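Local coordinates for protein family 88 glycosyl hydrolase (PDB 5NOA) that probably hydrolyses glycosidic bonds of unsaturated uronic acid sugars, as a family 88 glycosidase of a gut Bacteroides linked to the breakdown of arabinogalactans such as gum arabic, at residues A[55-60]-A[356-361]; A[117-122]-A[161-166]; A[287-292]-A[333-338]. All coordinates share one frame; numbering follows the deposited sequence. Where two conformers were deposited one is given.

Contact 1 stands between the other two, with its centre about 12 Å from the centre of each. It joins the first and last inner helices of what the topology and clan indicate is an (alpha/alpha)6 barrel, so it closes the ring. Ile119 CG2 of contact 2 packs on Ala59 CB of contact 1 at 3.7 Å. On the other flank, Thr356 OG1 lies 2.7 Å from Ile335 O of contact 3, and Val338 packs against Phe359. Contacts 2 and 3 do not touch, their nearest atoms being about 9 Å apart. All three involve starts of inner helices, the end where relatives usually hold their active-site pocket.

Contact 1: residues A[55-60]-A[356-361]; sequences FWDNAA and TSNFGV
An amide-centred polar contact with an aromatic flank joins the first turns of helices 56-72 and 358-377, probably the first and last inner helices of the barrel. At its middle the side-chain nitrogen of Asn358 spends both hydrogens on the opposite helix. One bond, from Asn358 ND2 to Asp57 OD2, is nearly straight (3.0 Å, 168°) and meets the carboxylate from above its plane. The other, from Asn358 ND2 to Asn58 OD1, is 2.9 Å long and more bent. The Asn358 amide stands almost perpendicular to both partner groups. Its CG lies between its own backbone N and carbonyl carbon (chi1 42°), which brings Asn358 OD1 back to accept from Phe359 N at 2.8 Å; with oxygen and nitrogen both engaged, the amide is held against flipping.

Beside this polar centre, Trp56 CH2 meets Phe359 CD2 at 3.6 Å, the two rings inclined at 38°, and Asp57 CB approaches the Phe359 ring at its edge. Deeper in, Ala60 CB touches Phe359 CB at 3.9 Å. Ser357, the N-cap of helix 358-377, accepts from Gly360 N through its OG, which also sits 3.1 Å above the centre of the Phe359 ring. Around the pair, Trp44 of helix 29-47 lies on Asn358, Trp84 of helix 75-87 on Asn58, and helix 226-242 packs through Trp231 on Ala60 and through Arg227 on Phe359.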
loop_
_atom_site.group_PDB
_atom_site.type_symbol
_atom_site.label_atom_id
_atom_site.label_comp_id
_atom_site.label_asym_id
_atom_site.label_seq_id
_atom_site.Cartn_x
_atom_site.Cartn_y
_atom_site.Cartn_z
ATOM N N PHE A 55 -1.706 -1.146 14.494
ATOM C CA PHE A 55 -1.008 -0.046 13.832
ATOM C C PHE A 55 -0.516 -0.432 12.437
ATOM O O PHE A 55 -0.459 -1.627 12.072
ATOM C CB PHE A 55 0.151 0.387 14.748
ATOM C CG PHE A 55 0.743 1.756 14.507
ATOM C CD1 PHE A 55 -0.033 2.905 14.483
ATOM C CD2 PHE A 55 2.127 1.900 14.442
ATOM C CE1 PHE A 55 0.550 4.161 14.344
ATOM C CE2 PHE A 55 2.705 3.136 14.292
ATOM C CZ PHE A 55 1.915 4.260 14.233
ATOM N N TRP A 56 -0.131 0.582 11.667
ATOM C CA TRP A 56 -0.008 0.454 10.211
ATOM C C TRP A 56 0.903 -0.643 9.735
ATOM O O TRP A 56 0.648 -1.204 8.679
ATOM C CB TRP A 56 0.428 1.770 9.573
ATOM C CG TRP A 56 1.854 2.120 9.841
ATOM C CD1 TRP A 56 2.339 2.813 10.913
ATOM C CD2 TRP A 56 2.994 1.764 9.039
ATOM N NE1 TRP A 56 3.710 2.904 10.833
ATOM C CE2 TRP A 56 4.124 2.273 9.682
ATOM C CE3 TRP A 56 3.153 1.046 7.837
ATOM C CZ2 TRP A 56 5.406 2.092 9.183
ATOM C CZ3 TRP A 56 4.440 0.863 7.349
ATOM C CH2 TRP A 56 5.548 1.375 8.038
ATOM N N ASP A 57 2.018 -0.859 10.417
ATOM C CA ASP A 57 2.996 -1.802 9.865
ATOM C C ASP A 57 2.424 -3.231 9.905
ATOM O O ASP A 57 2.529 -3.972 8.927
ATOM C CB ASP A 57 4.340 -1.643 10.563
ATOM C CG ASP A 57 4.299 -1.832 12.103
ATOM O OD1 ASP A 57 3.315 -1.424 12.799
ATOM O OD2 ASP A 57 5.288 -2.376 12.633
ATOM N N ASN A 58 1.801 -3.594 11.021
ATOM C CA ASN A 58 1.128 -4.892 11.097
ATOM C C ASN A 58 -0.063 -4.909 10.173
ATOM O O ASN A 58 -0.313 -5.901 9.461
ATOM C CB ASN A 58 0.686 -5.188 12.523
ATOM C CG ASN A 58 1.828 -5.440 13.452
ATOM O OD1 ASN A 58 2.905 -5.865 13.038
ATOM N ND2 ASN A 58 1.593 -5.189 14.723
ATOM N N ALA A 59 -0.809 -3.816 10.134
ATOM C CA ALA A 59 -2.000 -3.751 9.297
ATOM C C ALA A 59 -1.680 -3.874 7.810
ATOM O O ALA A 59 -2.461 -4.438 7.041
ATOM C CB ALA A 59 -2.782 -2.496 9.585
ATOM N N ALA A 60 -0.534 -3.338 7.397
ATOM C CA ALA A 60 -0.118 -3.425 6.010
ATOM C C ALA A 60 0.169 -4.862 5.632
ATOM O O ALA A 60 -0.203 -5.312 4.548
ATOM C CB ALA A 60 1.074 -2.505 5.738
ATOM N N THR A 356 14.001 -7.352 6.532
ATOM C CA THR A 356 12.619 -7.631 6.189
ATOM C C THR A 356 11.696 -6.872 7.100
ATOM O O THR A 356 12.138 -6.323 8.133
ATOM C CB THR A 356 12.260 -9.129 6.227
ATOM O OG1 THR A 356 11.059 -9.368 5.451
ATOM C CG2 THR A 356 12.065 -9.672 7.642
ATOM N N SER A 357 10.426 -6.853 6.756
ATOM C CA SER A 357 9.443 -6.260 7.656
ATOM C C SER A 357 8.068 -6.773 7.265
ATOM O O SER A 357 7.815 -7.198 6.157
ATOM C CB SER A 357 9.410 -4.748 7.571
ATOM O OG SER A 357 8.882 -4.388 6.311
ATOM N N ASN A 358 7.154 -6.609 8.205
ATOM C CA ASN A 358 5.748 -6.854 7.997
ATOM C C ASN A 358 5.210 -6.171 6.737
ATOM O O ASN A 358 4.623 -6.830 5.880
ATOM C CB ASN A 358 4.935 -6.459 9.261
ATOM C CG ASN A 358 5.376 -5.133 9.909
ATOM O OD1 ASN A 358 5.989 -4.267 9.308
ATOM N ND2 ASN A 358 5.012 -4.994 11.186
ATOM N N PHE A 359 5.429 -4.858 6.607
ATOM C CA PHE A 359 4.878 -4.123 5.472
ATOM C C PHE A 359 5.562 -4.520 4.168
ATOM O O PHE A 359 4.928 -4.498 3.117
ATOM C CB PHE A 359 4.925 -2.610 5.708
ATOM C CG PHE A 359 6.316 -2.038 5.818
ATOM C CD1 PHE A 359 7.019 -1.674 4.691
ATOM C CD2 PHE A 359 6.917 -1.848 7.058
ATOM C CE1 PHE A 359 8.305 -1.190 4.805
ATOM C CE2 PHE A 359 8.219 -1.355 7.157
ATOM C CZ PHE A 359 8.898 -1.023 6.024
ATOM N N GLY A 360 6.836 -4.903 4.222
ATOM C CA GLY A 360 7.556 -5.340 3.021
ATOM C C GLY A 360 7.014 -6.658 2.518
ATOM O O GLY A 360 6.869 -6.880 1.316
ATOM N N VAL A 361 6.745 -7.570 3.437
ATOM C CA VAL A 361 6.124 -8.849 3.072
ATOM C C VAL A 361 4.744 -8.590 2.501
ATOM O O VAL A 361 4.364 -9.189 1.481
ATOM C CB VAL A 361 6.068 -9.800 4.285
ATOM C CG1 VAL A 361 5.178 -11.011 4.037
ATOM C CG2 VAL A 361 7.485 -10.197 4.713
#

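Contact 2: residues A[117-122]-A[161-166]; sequences YQICFQ and GLYMVM
Polar contacts across the pair come from Gln122, whose NE2 donates to two successive backbone carbonyls of helix 160-176. The bond from Gln122 NE2 to Tyr163 O is 2.8 Å long and lies in the carbonyl plane; that from Gln122 NE2 to Met164 O is 2.9 Å long, straighter at its hydrogen (154°), and comes in well above the carbonyl plane. The extended chain of Gln122 delivers the amide to both. Pro167, four residues on from Tyr163, has no N-H to give, so the glutamine supplies a donor that the helix lacks at that carbonyl. A leucine here would probably leave Tyr163 O, buried in the protein, without that substitute donor.

A weaker polar contact is the C-H...O approach of Ile119 CA to Met164 O at 3.3 Å. Gln118 OE1 rests between the two methyls of Val165, 3.5 Å from both CG1 and CG2, while its NE2 is hydrogen-bonded to Gln147 and to the carbonyl of Val112.

Among apolar contacts, Ile119 reaches out with CG1 anti to its N (chi1 167°) and places CD1 at the edge of the Tyr163 ring, 3.7 Å from Tyr163 CE2. The hydroxyl of that tyrosine is hydrogen-bonded to Thr63. The start of helix 120-130 thus packs on helix 160-176, with helix 226-242 alongside, consistent with successive inner helices of the (alpha/alpha)6 barrel suggested by the six-hairpin clan.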
loop_
_atom_site.group_PDB
_atom_site.type_symbol
_atom_site.label_atom_id
_atom_site.label_comp_id
_atom_site.label_asym_id
_atom_site.label_seq_id
_atom_site.Cartn_x
_atom_site.Cartn_y
_atom_site.Cartn_z
ATOM N N TYR A 117 -3.658 4.364 12.082
ATOM C CA TYR A 117 -4.540 3.592 12.943
ATOM C C TYR A 117 -5.869 3.279 12.306
ATOM O O TYR A 117 -6.806 2.815 12.999
ATOM C CB TYR A 117 -4.694 4.242 14.328
ATOM C CG TYR A 117 -3.792 3.677 15.379
ATOM C CD1 TYR A 117 -3.768 2.309 15.644
ATOM C CD2 TYR A 117 -3.012 4.532 16.135
ATOM C CE1 TYR A 117 -2.961 1.803 16.660
ATOM C CE2 TYR A 117 -2.214 4.036 17.144
ATOM C CZ TYR A 117 -2.198 2.677 17.402
ATOM O OH TYR A 117 -1.365 2.190 18.377
ATOM N N GLN A 118 -5.977 3.485 10.995
ATOM C CA GLN A 118 -7.193 3.192 10.261
ATOM C C GLN A 118 -7.031 2.149 9.170
ATOM O O GLN A 118 -8.015 1.591 8.708
ATOM C CB GLN A 118 -7.744 4.492 9.685
ATOM C CG GLN A 118 -8.077 5.536 10.743
ATOM C CD GLN A 118 -8.513 6.845 10.161
ATOM O OE1 GLN A 118 -8.194 7.159 9.018
ATOM N NE2 GLN A 118 -9.221 7.663 10.960
ATOM N N ILE A 119 -5.789 1.869 8.760
ATOM C CA ILE A 119 -5.598 0.831 7.765
ATOM C C ILE A 119 -6.100 -0.510 8.251
ATOM O O ILE A 119 -6.560 -1.331 7.439
ATOM C CB ILE A 119 -4.146 0.779 7.248
ATOM C CG1 ILE A 119 -3.878 -0.514 6.433
ATOM C CG2 ILE A 119 -3.126 0.939 8.356
ATOM C CD1 ILE A 119 -2.551 -0.534 5.680
ATOM N N CYS A 120 -6.062 -0.773 9.557
ATOM C CA CYS A 120 -6.657 -2.012 10.073
ATOM C C CYS A 120 -8.114 -2.204 9.617
ATOM O O CYS A 120 -8.552 -3.328 9.443
ATOM C CB CYS A 120 -6.536 -2.047 11.596
ATOM S SG CYS A 120 -7.374 -0.732 12.481
ATOM N N PHE A 121 -8.847 -1.105 9.448
ATOM C CA PHE A 121 -10.225 -1.184 9.011
ATOM C C PHE A 121 -10.371 -1.852 7.658
ATOM O O PHE A 121 -11.440 -2.406 7.376
ATOM C CB PHE A 121 -10.879 0.211 8.963
ATOM C CG PHE A 121 -10.852 1.023 10.253
ATOM C CD1 PHE A 121 -10.710 0.437 11.495
ATOM C CD2 PHE A 121 -11.061 2.410 10.196
ATOM C CE1 PHE A 121 -10.744 1.215 12.656
ATOM C CE2 PHE A 121 -11.104 3.172 11.325
ATOM C CZ PHE A 121 -10.944 2.582 12.564
ATOM N N GLN A 122 -9.332 -1.782 6.807
ATOM C CA GLN A 122 -9.400 -2.492 5.526
ATOM C C GLN A 122 -9.598 -3.986 5.732
ATOM O O GLN A 122 -10.401 -4.642 5.051
ATOM C CB GLN A 122 -8.150 -2.272 4.693
ATOM C CG GLN A 122 -7.903 -0.822 4.325
ATOM C CD GLN A 122 -6.736 -0.647 3.374
ATOM O OE1 GLN A 122 -6.513 -1.501 2.492
ATOM N NE2 GLN A 122 -6.013 0.465 3.488
ATOM N N GLY A 161 -0.424 7.802 3.854
ATOM C CA GLY A 161 -1.790 7.820 4.319
ATOM C C GLY A 161 -2.807 7.499 3.248
ATOM O O GLY A 161 -3.916 7.046 3.543
ATOM N N LEU A 162 -2.476 7.778 1.978
ATOM C CA LEU A 162 -3.351 7.452 0.894
ATOM C C LEU A 162 -3.593 5.954 0.784
ATOM O O LEU A 162 -4.737 5.517 0.604
ATOM C CB LEU A 162 -2.841 8.087 -0.389
ATOM C CG LEU A 162 -2.796 9.625 -0.359
ATOM C CD1 LEU A 162 -2.379 10.138 -1.708
ATOM C CD2 LEU A 162 -4.089 10.262 0.075
ATOM N N TYR A 163 -2.547 5.132 0.896
ATOM C CA TYR A 163 -2.801 3.680 0.954
ATOM C C TYR A 163 -3.563 3.290 2.197
ATOM O O TYR A 163 -4.412 2.409 2.183
ATOM C CB TYR A 163 -1.494 2.892 0.934
ATOM C CG TYR A 163 -1.660 1.378 0.892
ATOM C CD1 TYR A 163 -1.814 0.733 -0.298
ATOM C CD2 TYR A 163 -1.712 0.622 2.040
ATOM C CE1 TYR A 163 -1.960 -0.621 -0.353
ATOM C CE2 TYR A 163 -1.887 -0.749 2.008
ATOM C CZ TYR A 163 -2.001 -1.377 0.817
ATOM O OH TYR A 163 -2.182 -2.725 0.713
ATOM N N MET A 164 -3.236 3.932 3.319
ATOM C CA MET A 164 -3.809 3.512 4.602
ATOM C C MET A 164 -5.311 3.707 4.607
ATOM O O MET A 164 -6.025 2.860 5.146
ATOM C CB MET A 164 -3.217 4.289 5.783
ATOM C CG MET A 164 -1.724 4.236 5.965
ATOM S SD MET A 164 -1.018 2.614 5.868
ATOM C CE MET A 164 0.718 2.968 5.610
ATOM N N VAL A 165 -5.797 4.812 4.021
ATOM C CA VAL A 165 -7.170 5.213 4.236
ATOM C C VAL A 165 -8.028 5.234 2.981
ATOM O O VAL A 165 -9.230 4.989 3.078
ATOM C CB VAL A 165 -7.323 6.535 5.022
ATOM C CG1 VAL A 165 -8.702 6.639 5.633
ATOM C CG2 VAL A 165 -6.290 6.638 6.117
ATOM N N MET A 166 -7.488 5.499 1.796
ATOM C CA MET A 166 -8.385 5.546 0.637
ATOM C C MET A 166 -9.195 4.281 0.491
ATOM O O MET A 166 -10.390 4.370 0.259
ATOM C CB MET A 166 -7.659 5.855 -0.656
ATOM C CG MET A 166 -7.055 7.239 -0.729
ATOM S SD MET A 166 -6.495 7.729 -2.362
ATOM C CE MET A 166 -5.396 6.392 -2.776
#

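Contact 3: residues A[287-292]-A[333-338]; sequences PETSGT and GKIGYV
Thr289 meets the loop 333-338 with its amide and its hydroxyl together. Its OG1 stands beside the backbone N and anti to the carbonyl carbon (chi1 -63°), a setting that brings Thr289 OG1 to Gly336 O at 2.7 Å, in the carbonyl plane. The backbone N donates separately to the next carbonyl, Thr289 N to Tyr337 O being 2.8 Å. The same side-chain rotation sends the methyl the other way, where Thr289 CG2 packs on Ile335 CG2 at 3.7 Å. Tyr323 of helix 310-328 is a further hydrogen-bond partner of the threonine hydroxyl.

Between Pro287 and Tyr337 the contact is CH-pi. Pro287 CG stands over one face of the phenol ring of Tyr337, 4.1 Å from its centroid and displaced toward the rim.

Glu288 is the N-cap of helix 289-304, probably one of the inner helices of an (alpha/alpha)6 barrel, and the loop passes against this helix start. Its chain is bent at chi2 (-78°), which folds the carboxylate back over the first turn. Glu288 OE1 accepts from Gly291 N at 3.0 Å on the syn lone pair. Glu288 OE2 takes Ser290 N from above the carboxylate plane and Ser290 OG, at 2.7 Å, on the syn side; Gln339 N, just beyond the loop segment, is a third donor to it.

Val338 CG2 lies 4.1 Å from Thr289 CB, and the valine side chain also touches Phe359 of helix 358-377. The hydroxyl of Ser290 is additionally hydrogen-bonded to Arg227 of helix 226-242.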
loop_
_atom_site.group_PDB
_atom_site.type_symbol
_atom_site.label_atom_id
_atom_site.label_comp_id
_atom_site.label_asym_id
_atom_site.label_seq_id
_atom_site.Cartn_x
_atom_site.Cartn_y
_atom_site.Cartn_z
ATOM N N PRO A 287 19.490 -1.588 -4.306
ATOM C CA PRO A 287 18.144 -2.097 -4.286
ATOM C C PRO A 287 17.305 -1.668 -3.070
ATOM O O PRO A 287 17.788 -1.505 -1.965
ATOM C CB PRO A 287 18.338 -3.603 -4.182
ATOM C CG PRO A 287 19.729 -3.889 -4.217
ATOM C CD PRO A 287 20.504 -2.657 -4.307
ATOM N N GLU A 288 16.004 -1.561 -3.293
ATOM C CA GLU A 288 15.058 -1.468 -2.187
ATOM C C GLU A 288 13.798 -2.188 -2.624
ATOM O O GLU A 288 13.389 -2.061 -3.783
ATOM C CB GLU A 288 14.811 -0.030 -1.772
ATOM C CG GLU A 288 14.160 0.109 -0.385
ATOM C CD GLU A 288 12.673 -0.167 -0.314
ATOM O OE1 GLU A 288 11.950 0.343 -1.190
ATOM O OE2 GLU A 288 12.223 -0.833 0.688
ATOM N N THR A 289 13.176 -2.915 -1.701
ATOM C CA THR A 289 12.089 -3.819 -2.054
ATOM C C THR A 289 10.702 -3.269 -1.900
ATOM O O THR A 289 9.823 -3.605 -2.696
ATOM C CB THR A 289 12.257 -5.107 -1.277
ATOM O OG1 THR A 289 13.473 -5.722 -1.684
ATOM C CG2 THR A 289 11.107 -6.096 -1.432
ATOM N N SER A 290 10.428 -2.538 -0.825
ATOM C CA SER A 290 9.043 -2.174 -0.553
ATOM C C SER A 290 8.436 -1.274 -1.617
ATOM O O SER A 290 7.318 -1.551 -2.096
ATOM C CB SER A 290 8.873 -1.594 0.855
ATOM O OG SER A 290 9.616 -0.405 1.048
ATOM N N GLY A 291 9.140 -0.216 -1.999
ATOM C CA GLY A 291 8.642 0.626 -3.123
ATOM C C GLY A 291 8.466 -0.180 -4.378
ATOM O O GLY A 291 7.398 -0.212 -4.966
ATOM N N THR A 292 9.520 -0.886 -4.759
ATOM C CA THR A 292 9.484 -1.711 -5.926
ATOM C C THR A 292 8.293 -2.663 -5.918
ATOM O O THR A 292 7.610 -2.834 -6.937
ATOM C CB THR A 292 10.785 -2.524 -6.053
ATOM O OG1 THR A 292 11.887 -1.627 -6.097
ATOM C CG2 THR A 292 10.841 -3.431 -7.277
ATOM N N GLY A 333 11.912 -18.056 1.987
ATOM C CA GLY A 333 10.736 -17.231 1.985
ATOM C C GLY A 333 10.894 -15.851 2.612
ATOM O O GLY A 333 9.988 -15.044 2.525
ATOM N N LYS A 334 12.057 -15.545 3.171
ATOM C CA LYS A 334 12.306 -14.201 3.686
ATOM C C LYS A 334 12.373 -13.205 2.529
ATOM O O LYS A 334 12.919 -13.491 1.470
ATOM C CB LYS A 334 13.603 -14.209 4.495
ATOM C CG LYS A 334 13.882 -12.901 5.176
ATOM C CD LYS A 334 15.094 -13.015 6.107
ATOM C CE LYS A 334 15.368 -11.707 6.798
ATOM N NZ LYS A 334 16.502 -11.855 7.753
ATOM N N ILE A 335 11.778 -12.038 2.727
ATOM C CA ILE A 335 11.836 -10.928 1.769
ATOM C C ILE A 335 12.828 -9.910 2.272
ATOM O O ILE A 335 12.604 -9.254 3.269
ATOM C CB ILE A 335 10.458 -10.272 1.620
ATOM C CG1 ILE A 335 9.401 -11.297 1.166
ATOM C CG2 ILE A 335 10.522 -9.070 0.679
ATOM C CD1 ILE A 335 9.807 -12.085 -0.062
ATOM N N GLY A 336 13.943 -9.764 1.553
ATOM C CA GLY A 336 15.001 -8.853 1.943
ATOM C C GLY A 336 15.021 -7.528 1.232
ATOM O O GLY A 336 14.146 -7.245 0.421
ATOM N N TYR A 337 16.040 -6.720 1.534
ATOM C CA TYR A 337 16.249 -5.380 0.995
ATOM C C TYR A 337 15.075 -4.441 1.275
ATOM O O TYR A 337 14.851 -3.485 0.526
ATOM C CB TYR A 337 16.640 -5.389 -0.483
ATOM C CG TYR A 337 17.989 -5.953 -0.783
ATOM C CD1 TYR A 337 19.132 -5.196 -0.594
ATOM C CD2 TYR A 337 18.111 -7.207 -1.309
ATOM C CE1 TYR A 337 20.372 -5.671 -0.914
ATOM C CE2 TYR A 337 19.364 -7.722 -1.621
ATOM C CZ TYR A 337 20.514 -6.958 -1.439
ATOM O OH TYR A 337 21.720 -7.455 -1.776
ATOM N N VAL A 338 14.382 -4.653 2.387
ATOM C CA VAL A 338 13.321 -3.751 2.767
ATOM C C VAL A 338 13.906 -2.574 3.559
ATOM O O VAL A 338 14.567 -2.766 4.573
ATOM C CB VAL A 338 12.231 -4.450 3.572
ATOM C CG1 VAL A 338 11.141 -3.465 4.007
ATOM C CG2 VAL A 338 11.641 -5.596 2.780
#